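Local coordinates for major capsid protein (Paramecium bursaria Chlorella virus 1, PDB 5TIQ), which self-assembles as trimers into the large icosahedral capsid of this chlorella virus, carrying N-linked glycans added by the host, at residues S60-L65 / V205-L210. Residues are numbered along the deposited sequence; the frame is centred on the assembly and turned at random.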
loop_
_atom_site.group_PDB
_atom_site.type_symbol
_atom_site.label_atom_id
_atom_site.label_comp_id
_atom_site.label_asym_id
_atom_site.label_seq_id
_atom_site.Cartn_x
_atom_site.Cartn_y
_atom_site.Cartn_z
ATOM N N SER A 60 14.016 -18.770 -26.306
ATOM C CA SER A 60 13.395 -19.387 -27.467
ATOM C C SER A 60 12.329 -18.462 -28.052
ATOM O O SER A 60 11.751 -17.617 -27.363
ATOM C CB SER A 60 12.780 -20.736 -27.093
ATOM O OG SER A 60 11.804 -20.582 -26.076
ATOM N N ARG A 61 12.062 -18.640 -29.341
ATOM C CA ARG A 61 11.182 -17.738 -30.083
ATOM C C ARG A 61 9.796 -18.354 -30.260
ATOM O O ARG A 61 9.333 -18.629 -31.366
ATOM C CB ARG A 61 11.813 -17.379 -31.423
ATOM C CG ARG A 61 13.196 -16.779 -31.277
ATOM C CD ARG A 61 13.730 -16.257 -32.591
ATOM N NE ARG A 61 14.663 -15.159 -32.362
ATOM C CZ ARG A 61 14.303 -13.882 -32.300
ATOM N NH1 ARG A 61 13.031 -13.541 -32.462
ATOM N NH2 ARG A 61 15.215 -12.946 -32.080
ATOM N N ASN A 62 9.129 -18.566 -29.126
ATOM C CA ASN A 62 7.790 -19.142 -29.143
ATOM C C ASN A 62 6.725 -18.091 -29.419
ATOM O O ASN A 62 5.769 -18.350 -30.158
ATOM C CB ASN A 62 7.512 -19.842 -27.817
ATOM C CG ASN A 62 8.574 -20.855 -27.468
ATOM O OD1 ASN A 62 9.613 -20.510 -26.907
ATOM N ND2 ASN A 62 8.324 -22.115 -27.799
ATOM N N GLY A 63 6.866 -16.905 -28.833
ATOM C CA GLY A 63 5.859 -15.875 -28.987
ATOM C C GLY A 63 6.369 -14.622 -29.661
ATOM O O GLY A 63 7.512 -14.578 -30.127
ATOM N N ASP A 64 5.528 -13.591 -29.706
ATOM C CA ASP A 64 5.861 -12.350 -30.391
ATOM C C ASP A 64 6.607 -11.374 -29.489
ATOM O O ASP A 64 7.568 -10.732 -29.929
ATOM C CB ASP A 64 4.584 -11.702 -30.929
ATOM C CG ASP A 64 3.767 -12.651 -31.784
ATOM O OD1 ASP A 64 4.345 -13.279 -32.696
ATOM O OD2 ASP A 64 2.548 -12.781 -31.535
ATOM N N LEU A 65 6.175 -11.245 -28.237
ATOM C CA LEU A 65 6.823 -10.387 -27.259
ATOM C C LEU A 65 7.119 -11.204 -26.010
ATOM O O LEU A 65 6.514 -12.252 -25.775
ATOM C CB LEU A 65 5.948 -9.181 -26.887
ATOM C CG LEU A 65 5.100 -8.542 -27.985
ATOM C CD1 LEU A 65 4.158 -7.525 -27.378
ATOM C CD2 LEU A 65 5.964 -7.893 -29.049
ATOM N N VAL A 205 9.959 -17.726 -19.005
ATOM C CA VAL A 205 9.733 -16.458 -19.686
ATOM C C VAL A 205 8.276 -16.404 -20.122
ATOM O O VAL A 205 7.771 -17.353 -20.732
ATOM C CB VAL A 205 10.674 -16.288 -20.892
ATOM C CG1 VAL A 205 10.372 -14.992 -21.628
ATOM C CG2 VAL A 205 12.123 -16.332 -20.442
ATOM N N ASP A 206 7.608 -15.296 -19.811
ATOM C CA ASP A 206 6.228 -15.079 -20.225
ATOM C C ASP A 206 6.206 -14.472 -21.622
ATOM O O ASP A 206 6.833 -13.437 -21.868
ATOM C CB ASP A 206 5.496 -14.170 -19.237
ATOM C CG ASP A 206 5.133 -14.883 -17.945
ATOM O OD1 ASP A 206 5.860 -15.817 -17.547
ATOM O OD2 ASP A 206 4.109 -14.514 -17.334
ATOM N N TYR A 207 5.490 -15.122 -22.532
ATOM C CA TYR A 207 5.388 -14.676 -23.910
ATOM C C TYR A 207 4.024 -14.053 -24.170
ATOM O O TYR A 207 3.012 -14.465 -23.596
ATOM C CB TYR A 207 5.610 -15.837 -24.882
ATOM C CG TYR A 207 7.019 -16.378 -24.891
ATOM C CD1 TYR A 207 7.455 -17.258 -23.907
ATOM C CD2 TYR A 207 7.912 -16.021 -25.892
ATOM C CE1 TYR A 207 8.745 -17.762 -23.916
ATOM C CE2 TYR A 207 9.204 -16.519 -25.910
ATOM C CZ TYR A 207 9.615 -17.388 -24.919
ATOM O OH TYR A 207 10.898 -17.887 -24.936
ATOM N N ILE A 208 4.012 -13.052 -25.045
ATOM C CA ILE A 208 2.789 -12.434 -25.541
ATOM C C ILE A 208 2.572 -12.906 -26.970
ATOM O O ILE A 208 3.477 -12.805 -27.807
ATOM C CB ILE A 208 2.862 -10.898 -25.478
ATOM C CG1 ILE A 208 3.214 -10.429 -24.065
ATOM C CG2 ILE A 208 1.544 -10.289 -25.927
ATOM C CD1 ILE A 208 2.217 -10.851 -23.017
ATOM N N PHE A 209 1.380 -13.423 -27.248
ATOM C CA PHE A 209 0.987 -13.815 -28.594
ATOM C C PHE A 209 0.045 -12.755 -29.148
ATOM O O PHE A 209 -1.018 -12.504 -28.572
ATOM C CB PHE A 209 0.315 -15.189 -28.593
ATOM C CG PHE A 209 1.220 -16.308 -28.165
ATOM C CD1 PHE A 209 1.393 -16.604 -26.822
ATOM C CD2 PHE A 209 1.897 -17.069 -29.107
ATOM C CE1 PHE A 209 2.226 -17.636 -26.427
ATOM C CE2 PHE A 209 2.732 -18.100 -28.720
ATOM C CZ PHE A 209 2.896 -18.384 -27.377
ATOM N N LEU A 210 0.436 -12.134 -30.257
ATOM C CA LEU A 210 -0.285 -11.001 -30.817
ATOM C C LEU A 210 -1.165 -11.434 -31.982
ATOM O O LEU A 210 -0.891 -12.428 -32.660
ATOM C CB LEU A 210 0.685 -9.915 -31.285
ATOM C CG LEU A 210 1.569 -9.276 -30.214
ATOM C CD1 LEU A 210 2.601 -8.367 -30.859
ATOM C CD2 LEU A 210 0.722 -8.512 -29.203
HETATM O O HOH W 1 0.916 -14.849 -32.114
#
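Y207 reaches out from strand 200-210 to the loop that joins strands 54-58 and 65-76, and its OH donates to S60 O at 2.6 Å. With CG anti to its own carbonyl carbon (chi1 -68°), the tyrosine ring runs under the loop. N62 CB sits over the centre of one face, a CH-pi contact 4.2 Å from the centroid, while S60 O lies at the ring edge near its plane. The N62 amide plane is turned 76° from the ring. The phenol also has a weak bond from Q43.

At I208 the loop turns into strand 65-76. L65 forms an antiparallel hydrogen-bonded pair with it: I208 N gives a nearly straight bond to L65 O (2.7 Å), approaching from above the carbonyl plane. I208 O is gripped twice, by D64 N at 2.9 Å and by L65 N, the latter on an in-plane lone pair. Two residues thus face one, a classic beta bulge. The CB atoms of L65 and I208 pack on the same face of the sheet, next to F26 of the second subunit.

F209 turns its ring back under the loop, where G63 CA lies over one face in a second CH-pi contact.

L210 closes the contact. Its N meets D64 OD2 at 2.6 Å, nearly along the carboxylate C-O axis, with an N-H...O angle of 173°. A water bridges the same OD2 to L210 O. L210 CD1 packs crosswise against L65 CG (3.8 Å), and F218 of helix 212-220 touches both leucines.

D64 therefore has both carboxylate oxygens engaged, OD1 in a salt bridge to R215. This buried pairing would be expected to favour its ionised form and ties the bulge to the strand end and to helix 212-220.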